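Local coordinates for adenylosuccinate lyase (PDB 4EEI), which probably catalyses the fumarate-releasing cleavage of adenylosuccinate to AMP and a parallel elimination earlier in purine biosynthesis, at residues D217-L222 with S307-Y312; T211-R216 with I303-A308; P407-E412 with K416-E421. All coordinates share one frame; numbering follows the deposited sequence. Where two conformers were deposited one is given.

How the contacts relate
Contacts 1 and 2 are buried neighbours, their centres about 9 Å apart, and both draw on helix 304-333; Ser307 and Ala308 belong to both. A salt bridge from Arg216 NE to Glu309 OE2 ties one to the other, and both reach the same AMP. Contact 1 sets isoleucine methyls against a phenol oxygen and a carboxylate between bundle helices, whereas contact 2 sets a guanidinium against an imidazole behind the residues that hold the nucleotide. Contact 3 is a local one, within and just ahead of helix 411-418; its centre lies about 52 and 60 Å from those of contacts 1 and 2. There a buried methionine gives way to exposed charged side chains.

Contact 1 of 3, residues D217-L222 with S307-Y312; sequences DRIAKL and SAERFY. With AMP (adenosine monophosphate), chain O; EDO (1,2-ethanediol), chain Q.
Ile219 meets Tyr312 and Glu309 where helix 217-244 runs past helix 304-333, two members of the long helical bundle that forms the body of the fumarase/aspartase superfamily. The helices stay well apart here, with Ile219 CA 9.8 Å from Glu309 CA; the gap is bridged by Ile219 from one helix and by Glu309 and Tyr312 from the other. The tight part is made by Ile219. Its two branches divide the work: with CG2 anti to the backbone N (chi1 -75° for CG1), the methyl CG2 presses on Tyr312 OH at 3.2 Å, while the other branch carries CD1 to within 3.7 Å of Glu309 OE2. Tyr312 reaches across through an off-rotamer first torsion, chi1 95°, which brings its hydroxyl end nearer the isoleucine; Ile219 CG2 comes at the ring obliquely. Helices 94-131 and 272-293 pack on Ile219 and Tyr312 respectively.

The Glu309 carboxylate is a buried polar junction: Arg216 NE makes a salt bridge to OE2, and His305 ND1 a hydrogen bond to OE1, which probably helps to keep the group negatively charged. The looser side lies at the partly exposed Arg310 and an ethanediol that probably comes from the crystallisation liquor; its O1 is modelled unusually close to Glu309 OE1, and its O2 lies over one face of the Arg310 guanidinium, near the rim. Arg310 takes no part in the meeting with helix 217-244; its chain is extended from CG to NE to reach the nucleotide. Asp68 forms a salt bridge with NH2. At its edge, and in its plane, the guanidinium grips a single phosphate oxygen twice: Arg310 NE reaches AMP O3P at 2.9 Å (N-H...O 155°), and Arg310 NH2 reaches the same O3P at 3.1 Å.

Contact 2 of 3, residues T211-R216 with I303-A308; sequences TQVIPR and ISHSSA. With AMP (adenosine monophosphate), chain O; EDO (1,2-ethanediol), chain Q.
Behind the residues that line the AMP pocket, Arg216 lies against His305 as a second shell, joining the loop ahead of helix 217-244 to the first turn of helix 304-333. The two side chains meet at about a right angle. His305 CE1 sits over one face of the guanidinium, offset toward its rim and 3.4 Å from Arg216 NH2, but the planes are 49° apart, so this is a tilted contact and not a parallel stack. The nitrogens that come near each other are badly aligned for hydrogen bonding; His305 ND1 instead bonds Glu309, and NE2 bonds Arg301. Arg216 curls back at chi2 (56°), which lets NH1 donate to Ile214 O at 2.9 Å, on a lone pair in the carbonyl plane. Asp99 forms a salt bridge with the same NH1, fixing the rotation of the group. Val213 CG1 adds a lighter contact, 4.3 Å from His305 NE2, and residues 211-213 form an ST turn in which Val213 N donates to Thr211 OG1.

In front of this pair, Gln212, Ile303 and Ser306 line the pocket. Gln212, extended beyond CG, takes a bond from AMP N6 on its OE1 at 2.8 Å; Arg301 NH1 also bonds this oxygen and so positions the amide. Ile303 CD1 lies 3.6 Å from AMP N3, and Ser306 OG donates to AMP O3P at 2.7 Å. A second subunit contributes Tyr5, Arg4 and Asn276 to the ligand, while Ser140 and His141 of a third pack on Gln212 and Ile303: the shared, multi-subunit active site characteristic of the fumarase/aspartase superfamily.

Contact 3 of 3, residues P407-E412 with K416-E421; sequences PEMDFE and KTYLKE
Lys416 N donates to Glu412 O at 3.0 Å (N-H...O 154°), the i to i+4 bond of the short helix 411-418, while residues 407-410 lead up to that helix as loop. Asp410 is the N-cap, its OD1 bonding the backbone N of Gly413. Just before it, Met409 supplies the inner half of the contact. Bent at chi2 and chi3, its thioether reaches across to the last turn of the helix, so that the terminal methyl CE comes to 3.4 Å from Thr417 OG1 and 3.8 Å from Thr417 CB, with SD 3.7 Å from the same OG1. The two side chains cross at about a right angle. Thr417 OG1 has its own polar partner in Gly413 O, one turn back, so the methionine is packed against an oxygen already engaged. The same CE also reaches Tyr418 CE2 at 4.0 Å, coming at the ring obliquely. Leu352, Phe355 and Tyr356 of helix 352-363 pack on Met409, Tyr351 meets the Tyr418 ring nearly perpendicular, and Cys188 of a third subunit packs on Thr417 and Tyr418.

The outer half is exposed and looser. Lys416, bent at chi2 (72°), lays its aliphatic chain back over the previous turn, bringing CD to 3.4 Å from Glu412 O. Its ammonium ends up 4.5 Å from the Glu412 carboxylate, NZ to OE1: opposite charges that probably attract without forming a salt bridge. Leu419 then leaves helical geometry, and Glu421 is the N-cap of the next helix, 422-429. The whole is a short helix with an Asp N-cap, its lead-in Met409 packed on its last turn, in the C-terminal helical domain typical of adenylosuccinate lyases.

Contact 1 of 3, residues D217-L222 with S307-Y312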
loop_
_atom_site.group_PDB
_atom_site.type_symbol
_atom_site.label_atom_id
_atom_site.label_comp_id
_atom_site.label_asym_id
_atom_site.label_seq_id
_atom_site.Cartn_x
_atom_site.Cartn_y
_atom_site.Cartn_z
ATOM N N ASP B 217 16.913 -3.764 -3.199
ATOM C CA ASP B 217 16.032 -4.930 -3.062
ATOM C C ASP B 217 16.409 -5.825 -1.882
ATOM O O ASP B 217 15.602 -6.655 -1.434
ATOM C CB ASP B 217 15.963 -5.750 -4.362
ATOM C CG ASP B 217 17.286 -6.440 -4.696
ATOM O OD1 ASP B 217 17.416 -7.666 -4.456
ATOM O OD2 ASP B 217 18.186 -5.748 -5.213
ATOM N N ARG B 218 17.630 -5.671 -1.378
ATOM C CA ARG B 218 18.031 -6.427 -0.192
ATOM C C ARG B 218 17.279 -5.875 0.999
ATOM O O ARG B 218 16.665 -6.623 1.763
ATOM C CB ARG B 218 19.547 -6.341 0.030
ATOM C CG ARG B 218 20.361 -6.849 -1.162
ATOM C CD ARG B 218 21.829 -7.064 -0.803
ATOM N NE ARG B 218 22.563 -7.719 -1.897
ATOM C CZ ARG B 218 22.687 -9.037 -2.028
ATOM N NH1 ARG B 218 22.127 -9.850 -1.138
ATOM N NH2 ARG B 218 23.381 -9.543 -3.038
ATOM N N ILE B 219 17.307 -4.556 1.151
ATOM C CA ILE B 219 16.520 -3.919 2.201
ATOM C C ILE B 219 15.040 -4.232 2.021
ATOM O O ILE B 219 14.348 -4.535 2.991
ATOM C CB ILE B 219 16.732 -2.394 2.234
ATOM C CG1 ILE B 219 18.097 -2.077 2.853
ATOM C CG2 ILE B 219 15.633 -1.712 3.068
ATOM C CD1 ILE B 219 18.537 -0.624 2.690
ATOM N N ALA B 220 14.556 -4.170 0.787
ATOM C CA ALA B 220 13.137 -4.405 0.539
ATOM C C ALA B 220 12.748 -5.833 0.907
ATOM O O ALA B 220 11.632 -6.079 1.366
ATOM C CB ALA B 220 12.781 -4.108 -0.913
ATOM N N LYS B 221 13.655 -6.779 0.695
ATOM C CA LYS B 221 13.353 -8.161 1.026
ATOM C C LYS B 221 13.155 -8.309 2.532
ATOM O O LYS B 221 12.194 -8.943 2.979
ATOM C CB LYS B 221 14.465 -9.099 0.546
ATOM C CG LYS B 221 14.291 -10.535 1.066
ATOM C CD LYS B 221 15.229 -11.518 0.365
ATOM C CE LYS B 221 15.048 -12.933 0.913
ATOM N NZ LYS B 221 15.942 -13.892 0.196
ATOM N N LEU B 222 14.053 -7.709 3.315
ATOM C CA LEU B 222 13.966 -7.767 4.771
ATOM C C LEU B 222 12.695 -7.093 5.272
ATOM O O LEU B 222 11.991 -7.637 6.130
ATOM C CB LEU B 222 15.194 -7.109 5.415
ATOM C CG LEU B 222 15.165 -6.990 6.946
ATOM C CD1 LEU B 222 15.020 -8.355 7.606
ATOM C CD2 LEU B 222 16.417 -6.295 7.470
ATOM N N SER B 307 16.379 10.053 2.260
ATOM C CA SER B 307 15.479 10.708 3.224
ATOM C C SER B 307 14.431 9.724 3.735
ATOM O O SER B 307 14.137 9.672 4.931
ATOM C CB SER B 307 14.779 11.899 2.582
ATOM O OG SER B 307 14.114 11.501 1.395
ATOM N N ALA B 308 13.867 8.939 2.832
ATOM C CA ALA B 308 12.871 7.939 3.234
ATOM C C ALA B 308 13.439 6.958 4.249
ATOM O O ALA B 308 12.822 6.696 5.285
ATOM C CB ALA B 308 12.332 7.204 2.025
ATOM N N GLU B 309 14.617 6.417 3.958
ATOM C CA GLU B 309 15.252 5.459 4.862
ATOM C C GLU B 309 15.558 6.056 6.232
ATOM O O GLU B 309 15.479 5.358 7.247
ATOM C CB GLU B 309 16.512 4.854 4.205
ATOM C CG GLU B 309 16.151 3.870 3.090
ATOM C CD GLU B 309 17.316 3.477 2.183
ATOM O OE1 GLU B 309 18.396 4.105 2.255
ATOM O OE2 GLU B 309 17.139 2.532 1.379
ATOM N N ARG B 310 15.902 7.343 6.277
ATOM C CA ARG B 310 16.194 7.987 7.562
ATOM C C ARG B 310 14.986 8.001 8.486
ATOM O O ARG B 310 15.136 8.008 9.699
ATOM C CB ARG B 310 16.658 9.433 7.350
ATOM C CG ARG B 310 18.009 9.605 6.646
ATOM C CD ARG B 310 18.348 11.095 6.582
ATOM N NE ARG B 310 19.422 11.396 5.642
ATOM C CZ ARG B 310 20.712 11.464 5.962
ATOM N NH1 ARG B 310 21.110 11.252 7.209
ATOM N NH2 ARG B 310 21.607 11.751 5.024
ATOM N N PHE B 311 13.787 8.027 7.913
ATOM C CA PHE B 311 12.561 7.960 8.711
ATOM C C PHE B 311 12.171 6.523 9.025
ATOM O O PHE B 311 12.013 6.155 10.185
ATOM C CB PHE B 311 11.383 8.581 7.953
ATOM C CG PHE B 311 11.330 10.085 8.012
ATOM C CD1 PHE B 311 10.759 10.730 9.097
ATOM C CD2 PHE B 311 11.813 10.847 6.961
ATOM C CE1 PHE B 311 10.694 12.119 9.133
ATOM C CE2 PHE B 311 11.737 12.228 6.985
ATOM C CZ PHE B 311 11.188 12.862 8.070
ATOM N N TYR B 312 11.987 5.712 7.990
ATOM C CA TYR B 312 11.303 4.435 8.198
ATOM C C TYR B 312 12.166 3.299 8.752
ATOM O O TYR B 312 11.642 2.412 9.416
ATOM C CB TYR B 312 10.519 4.000 6.947
ATOM C CG TYR B 312 11.256 3.059 6.024
ATOM C CD1 TYR B 312 11.214 1.684 6.222
ATOM C CD2 TYR B 312 11.971 3.541 4.937
ATOM C CE1 TYR B 312 11.878 0.818 5.367
ATOM C CE2 TYR B 312 12.643 2.680 4.077
ATOM C CZ TYR B 312 12.593 1.326 4.304
ATOM O OH TYR B 312 13.257 0.464 3.459
HETATM P P AMP O . 19.147 13.723 2.351
HETATM O O1P AMP O . 18.583 14.655 3.392
HETATM O O2P AMP O . 18.440 13.773 1.022
HETATM O O3P AMP O . 19.429 12.330 2.853
HETATM O "O5'" AMP O . 20.608 14.323 2.040
HETATM C "C5'" AMP O . 21.550 13.581 1.266
HETATM C "C4'" AMP O . 22.953 14.115 1.525
HETATM O "O4'" AMP O . 23.909 13.382 0.754
HETATM C "C3'" AMP O . 23.073 15.574 1.115
HETATM O "O3'" AMP O . 23.722 16.297 2.161
HETATM C "C2'" AMP O . 23.953 15.568 -0.115
HETATM O "O2'" AMP O . 24.821 16.702 -0.132
HETATM C "C1'" AMP O . 24.744 14.280 0.021
HETATM N N9 AMP O . 25.088 13.724 -1.309
HETATM C C8 AMP O . 25.004 14.374 -2.483
HETATM N N7 AMP O . 25.399 13.582 -3.508
HETATM C C5 AMP O . 25.750 12.393 -2.987
HETATM C C6 AMP O . 26.256 11.105 -3.512
HETATM N N6 AMP O . 26.474 10.930 -4.836
HETATM N N1 AMP O . 26.494 10.117 -2.623
HETATM C C2 AMP O . 26.282 10.281 -1.304
HETATM N N3 AMP O . 25.823 11.420 -0.760
HETATM C C4 AMP O . 25.544 12.494 -1.536
HETATM C C1 EDO Q . 21.194 5.851 4.197
HETATM O O1 EDO Q . 20.296 5.533 3.134
HETATM C C2 EDO Q . 20.395 6.391 5.374
HETATM O O2 EDO Q . 19.401 7.282 4.863
#

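Contact 2 of 3, residues T211-R216 with I303-A308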
loop_
_atom_site.group_PDB
_atom_site.type_symbol
_atom_site.label_atom_id
_atom_site.label_comp_id
_atom_site.label_asym_id
_atom_site.label_seq_id
_atom_site.Cartn_x
_atom_site.Cartn_y
_atom_site.Cartn_z
ATOM N N THR B 211 26.452 -0.504 -7.777
ATOM C CA THR B 211 26.569 0.697 -8.586
ATOM C C THR B 211 27.398 1.733 -7.839
ATOM O O THR B 211 28.378 1.388 -7.182
ATOM C CB THR B 211 25.191 1.283 -8.952
ATOM O OG1 THR B 211 24.391 1.417 -7.771
ATOM C CG2 THR B 211 24.477 0.379 -9.943
ATOM N N GLN B 212 26.859 2.940 -7.735
ATOM C CA GLN B 212 27.301 3.837 -6.689
ATOM C C GLN B 212 26.817 3.237 -5.375
ATOM O O GLN B 212 27.485 3.336 -4.349
ATOM C CB GLN B 212 26.733 5.242 -6.881
ATOM C CG GLN B 212 27.219 6.239 -5.842
ATOM C CD GLN B 212 27.151 7.672 -6.326
ATOM O OE1 GLN B 212 26.246 8.419 -5.961
ATOM N NE2 GLN B 212 28.113 8.065 -7.153
ATOM N N VAL B 213 25.633 2.633 -5.420
ATOM C CA VAL B 213 24.955 2.150 -4.224
ATOM C C VAL B 213 24.853 0.629 -4.218
ATOM O O VAL B 213 25.047 -0.021 -5.244
ATOM C CB VAL B 213 23.542 2.744 -4.097
ATOM C CG1 VAL B 213 23.614 4.252 -3.918
ATOM C CG2 VAL B 213 22.706 2.385 -5.315
ATOM N N ILE B 214 24.544 0.070 -3.054
ATOM C CA ILE B 214 24.107 -1.318 -2.954
ATOM C C ILE B 214 22.639 -1.327 -3.362
ATOM O O ILE B 214 21.891 -0.427 -2.969
ATOM C CB ILE B 214 24.268 -1.801 -1.508
ATOM C CG1 ILE B 214 25.747 -2.101 -1.223
ATOM C CG2 ILE B 214 23.400 -3.019 -1.219
ATOM C CD1 ILE B 214 26.022 -2.541 0.206
ATOM N N PRO B 215 22.216 -2.318 -4.171
ATOM C CA PRO B 215 20.826 -2.287 -4.662
ATOM C C PRO B 215 19.806 -2.425 -3.532
ATOM O O PRO B 215 20.027 -3.164 -2.564
ATOM C CB PRO B 215 20.753 -3.485 -5.630
ATOM C CG PRO B 215 21.908 -4.385 -5.221
ATOM C CD PRO B 215 22.984 -3.451 -4.729
ATOM N N ARG B 216 18.694 -1.709 -3.652
ATOM C CA ARG B 216 17.769 -1.578 -2.528
ATOM C C ARG B 216 16.826 -2.752 -2.336
ATOM O O ARG B 216 16.033 -2.750 -1.387
ATOM C CB ARG B 216 16.986 -0.261 -2.629
ATOM C CG ARG B 216 17.377 0.763 -1.557
ATOM C CD ARG B 216 18.878 1.053 -1.578
ATOM N NE ARG B 216 19.314 1.829 -0.409
ATOM C CZ ARG B 216 20.585 2.090 -0.122
ATOM N NH1 ARG B 216 21.551 1.637 -0.913
ATOM N NH2 ARG B 216 20.894 2.805 0.947
ATOM N N ILE B 303 19.424 9.752 -5.030
ATOM C CA ILE B 303 19.413 9.747 -3.572
ATOM C C ILE B 303 18.030 9.844 -2.927
ATOM O O ILE B 303 17.923 10.098 -1.731
ATOM C CB ILE B 303 20.331 10.849 -3.002
ATOM C CG1 ILE B 303 20.862 10.441 -1.627
ATOM C CG2 ILE B 303 19.597 12.179 -2.931
ATOM C CD1 ILE B 303 22.327 10.756 -1.422
ATOM N N SER B 304 16.975 9.629 -3.707
ATOM C CA SER B 304 15.613 9.725 -3.166
ATOM C C SER B 304 15.362 8.750 -2.011
ATOM O O SER B 304 14.591 9.040 -1.088
ATOM C CB SER B 304 14.582 9.484 -4.270
ATOM O OG SER B 304 14.699 8.173 -4.796
ATOM N N HIS B 305 16.014 7.594 -2.053
ATOM C CA HIS B 305 15.804 6.574 -1.016
ATOM C C HIS B 305 16.331 7.012 0.341
ATOM O O HIS B 305 15.929 6.473 1.386
ATOM C CB HIS B 305 16.535 5.298 -1.413
ATOM C CG HIS B 305 18.017 5.481 -1.527
ATOM N ND1 HIS B 305 18.874 5.280 -0.465
ATOM C CD2 HIS B 305 18.787 5.890 -2.562
ATOM C CE1 HIS B 305 20.111 5.536 -0.847
ATOM N NE2 HIS B 305 20.092 5.908 -2.117
ATOM N N SER B 306 17.255 7.967 0.335
ATOM C CA SER B 306 17.968 8.331 1.560
ATOM C C SER B 306 17.060 8.966 2.615
ATOM O O SER B 306 16.981 8.479 3.746
ATOM C CB SER B 306 19.152 9.251 1.235
ATOM O OG SER B 306 19.766 9.700 2.426
ATOM N N SER B 307 16.379 10.053 2.260
ATOM C CA SER B 307 15.479 10.708 3.224
ATOM C C SER B 307 14.431 9.724 3.735
ATOM O O SER B 307 14.137 9.672 4.931
ATOM C CB SER B 307 14.779 11.899 2.582
ATOM O OG SER B 307 14.114 11.501 1.395
ATOM N N ALA B 308 13.867 8.939 2.832
ATOM C CA ALA B 308 12.871 7.939 3.234
ATOM C C ALA B 308 13.439 6.958 4.249
ATOM O O ALA B 308 12.822 6.696 5.285
ATOM C CB ALA B 308 12.332 7.204 2.025
HETATM P P AMP O . 19.147 13.723 2.351
HETATM O O1P AMP O . 18.583 14.655 3.392
HETATM O O2P AMP O . 18.440 13.773 1.022
HETATM O O3P AMP O . 19.429 12.330 2.853
HETATM O "O5'" AMP O . 20.608 14.323 2.040
HETATM C "C5'" AMP O . 21.550 13.581 1.266
HETATM C "C4'" AMP O . 22.953 14.115 1.525
HETATM O "O4'" AMP O . 23.909 13.382 0.754
HETATM C "C3'" AMP O . 23.073 15.574 1.115
HETATM O "O3'" AMP O . 23.722 16.297 2.161
HETATM C "C2'" AMP O . 23.953 15.568 -0.115
HETATM O "O2'" AMP O . 24.821 16.702 -0.132
HETATM C "C1'" AMP O . 24.744 14.280 0.021
HETATM N N9 AMP O . 25.088 13.724 -1.309
HETATM C C8 AMP O . 25.004 14.374 -2.483
HETATM N N7 AMP O . 25.399 13.582 -3.508
HETATM C C5 AMP O . 25.750 12.393 -2.987
HETATM C C6 AMP O . 26.256 11.105 -3.512
HETATM N N6 AMP O . 26.474 10.930 -4.836
HETATM N N1 AMP O . 26.494 10.117 -2.623
HETATM C C2 AMP O . 26.282 10.281 -1.304
HETATM N N3 AMP O . 25.823 11.420 -0.760
HETATM C C4 AMP O . 25.544 12.494 -1.536
HETATM C C1 EDO Q . 21.194 5.851 4.197
HETATM O O1 EDO Q . 20.296 5.533 3.134
HETATM C C2 EDO Q . 20.395 6.391 5.374
HETATM O O2 EDO Q . 19.401 7.282 4.863
#

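Contact 3 of 3, residues P407-E412 with K416-E421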
loop_
_atom_site.group_PDB
_atom_site.type_symbol
_atom_site.label_atom_id
_atom_site.label_comp_id
_atom_site.label_asym_id
_atom_site.label_seq_id
_atom_site.Cartn_x
_atom_site.Cartn_y
_atom_site.Cartn_z
ATOM N N PRO B 407 -19.947 -44.909 20.680
ATOM C CA PRO B 407 -19.273 -44.401 21.879
ATOM C C PRO B 407 -20.100 -43.312 22.553
ATOM O O PRO B 407 -20.798 -42.556 21.876
ATOM C CB PRO B 407 -17.976 -43.815 21.323
ATOM C CG PRO B 407 -18.343 -43.365 19.943
ATOM C CD PRO B 407 -19.352 -44.380 19.439
ATOM N N GLU B 408 -20.029 -43.259 23.878
ATOM C CA GLU B 408 -20.778 -42.280 24.651
ATOM C C GLU B 408 -20.224 -40.884 24.411
ATOM O O GLU B 408 -19.028 -40.648 24.568
ATOM C CB GLU B 408 -20.720 -42.620 26.141
ATOM C CG GLU B 408 -21.520 -41.678 27.024
ATOM C CD GLU B 408 -23.010 -41.765 26.763
ATOM O OE1 GLU B 408 -23.714 -40.758 26.982
ATOM O OE2 GLU B 408 -23.476 -42.843 26.340
ATOM N N MET B 409 -21.098 -39.964 24.026
ATOM C CA MET B 409 -20.678 -38.601 23.741
ATOM C C MET B 409 -20.951 -37.654 24.903
ATOM O O MET B 409 -21.531 -36.586 24.722
ATOM C CB MET B 409 -21.337 -38.087 22.460
ATOM C CG MET B 409 -20.692 -38.610 21.186
ATOM S SD MET B 409 -18.891 -38.651 21.270
ATOM C CE MET B 409 -18.485 -37.173 20.344
ATOM N N ASP B 410 -20.524 -38.050 26.097
ATOM C CA ASP B 410 -20.569 -37.158 27.244
ATOM C C ASP B 410 -19.364 -36.234 27.144
ATOM O O ASP B 410 -18.650 -36.255 26.144
ATOM C CB ASP B 410 -20.543 -37.945 28.555
ATOM C CG ASP B 410 -19.383 -38.913 28.633
ATOM O OD1 ASP B 410 -18.624 -39.017 27.648
ATOM O OD2 ASP B 410 -19.231 -39.573 29.682
ATOM N N PHE B 411 -19.133 -35.424 28.169
ATOM C CA PHE B 411 -18.016 -34.489 28.130
ATOM C C PHE B 411 -16.693 -35.195 27.856
ATOM O O PHE B 411 -15.939 -34.791 26.972
ATOM C CB PHE B 411 -17.925 -33.680 29.424
ATOM C CG PHE B 411 -16.965 -32.528 29.345
ATOM C CD1 PHE B 411 -17.224 -31.451 28.516
ATOM C CD2 PHE B 411 -15.800 -32.527 30.091
ATOM C CE1 PHE B 411 -16.343 -30.392 28.437
ATOM C CE2 PHE B 411 -14.914 -31.471 30.017
ATOM C CZ PHE B 411 -15.186 -30.401 29.189
ATOM N N GLU B 412 -16.431 -36.263 28.602
ATOM C CA GLU B 412 -15.188 -37.015 28.465
ATOM C C GLU B 412 -15.048 -37.631 27.077
ATOM O O GLU B 412 -13.967 -37.621 26.494
ATOM C CB GLU B 412 -15.107 -38.111 29.528
ATOM C CG GLU B 412 -14.772 -37.606 30.922
ATOM C CD GLU B 412 -14.106 -38.665 31.779
ATOM O OE1 GLU B 412 -14.249 -39.866 31.464
ATOM O OE2 GLU B 412 -13.437 -38.296 32.768
ATOM N N LYS B 416 -12.399 -36.856 24.079
ATOM C CA LYS B 416 -11.694 -37.956 23.429
ATOM C C LYS B 416 -11.779 -37.864 21.925
ATOM O O LYS B 416 -10.845 -38.236 21.212
ATOM C CB LYS B 416 -12.316 -39.285 23.837
ATOM C CG LYS B 416 -11.419 -40.162 24.669
ATOM C CD LYS B 416 -11.267 -39.590 26.057
ATOM C CE LYS B 416 -10.531 -40.558 26.972
ATOM N NZ LYS B 416 -11.243 -40.719 28.269
ATOM N N THR B 417 -12.920 -37.389 21.445
ATOM C CA THR B 417 -13.198 -37.380 20.016
ATOM C C THR B 417 -12.511 -36.217 19.323
ATOM O O THR B 417 -11.809 -36.398 18.328
ATOM C CB THR B 417 -14.717 -37.321 19.758
ATOM O OG1 THR B 417 -15.341 -38.470 20.346
ATOM C CG2 THR B 417 -15.022 -37.297 18.268
ATOM N N TYR B 418 -12.706 -35.019 19.856
ATOM C CA TYR B 418 -12.302 -33.818 19.150
ATOM C C TYR B 418 -10.868 -33.390 19.432
ATOM O O TYR B 418 -10.370 -32.442 18.824
ATOM C CB TYR B 418 -13.287 -32.694 19.451
ATOM C CG TYR B 418 -14.649 -32.965 18.866
ATOM C CD1 TYR B 418 -14.912 -32.688 17.535
ATOM C CD2 TYR B 418 -15.666 -33.513 19.638
ATOM C CE1 TYR B 418 -16.150 -32.931 16.987
ATOM C CE2 TYR B 418 -16.912 -33.767 19.095
ATOM C CZ TYR B 418 -17.145 -33.475 17.767
ATOM O OH TYR B 418 -18.381 -33.718 17.211
ATOM N N LEU B 419 -10.213 -34.087 20.352
ATOM C CA LEU B 419 -8.803 -33.840 20.635
ATOM C C LEU B 419 -7.971 -35.095 20.367
ATOM O O LEU B 419 -6.835 -35.210 20.835
ATOM C CB LEU B 419 -8.616 -33.371 22.081
ATOM C CG LEU B 419 -8.688 -31.862 22.340
ATOM C CD1 LEU B 419 -10.066 -31.286 22.069
ATOM C CD2 LEU B 419 -8.265 -31.549 23.758
ATOM N N LYS B 420 -8.548 -36.023 19.606
ATOM C CA LYS B 420 -7.926 -37.316 19.299
ATOM C C LYS B 420 -6.506 -37.201 18.726
ATOM O O LYS B 420 -5.624 -37.979 19.083
ATOM C CB LYS B 420 -8.811 -38.088 18.312
ATOM C CG LYS B 420 -8.289 -39.462 17.902
ATOM C CD LYS B 420 -9.106 -40.037 16.727
ATOM C CE LYS B 420 -8.791 -39.324 15.400
ATOM N NZ LYS B 420 -9.971 -39.163 14.487
ATOM N N GLU B 421 -6.285 -36.232 17.845
ATOM C CA GLU B 421 -5.008 -36.133 17.144
ATOM C C GLU B 421 -4.108 -35.007 17.652
ATOM O O GLU B 421 -3.096 -34.684 17.020
ATOM C CB GLU B 421 -5.241 -35.948 15.639
ATOM C CG GLU B 421 -5.985 -37.099 14.969
ATOM C CD GLU B 421 -5.089 -38.284 14.663
ATOM O OE1 GLU B 421 -3.902 -38.259 15.040
ATOM O OE2 GLU B 421 -5.568 -39.242 14.040
#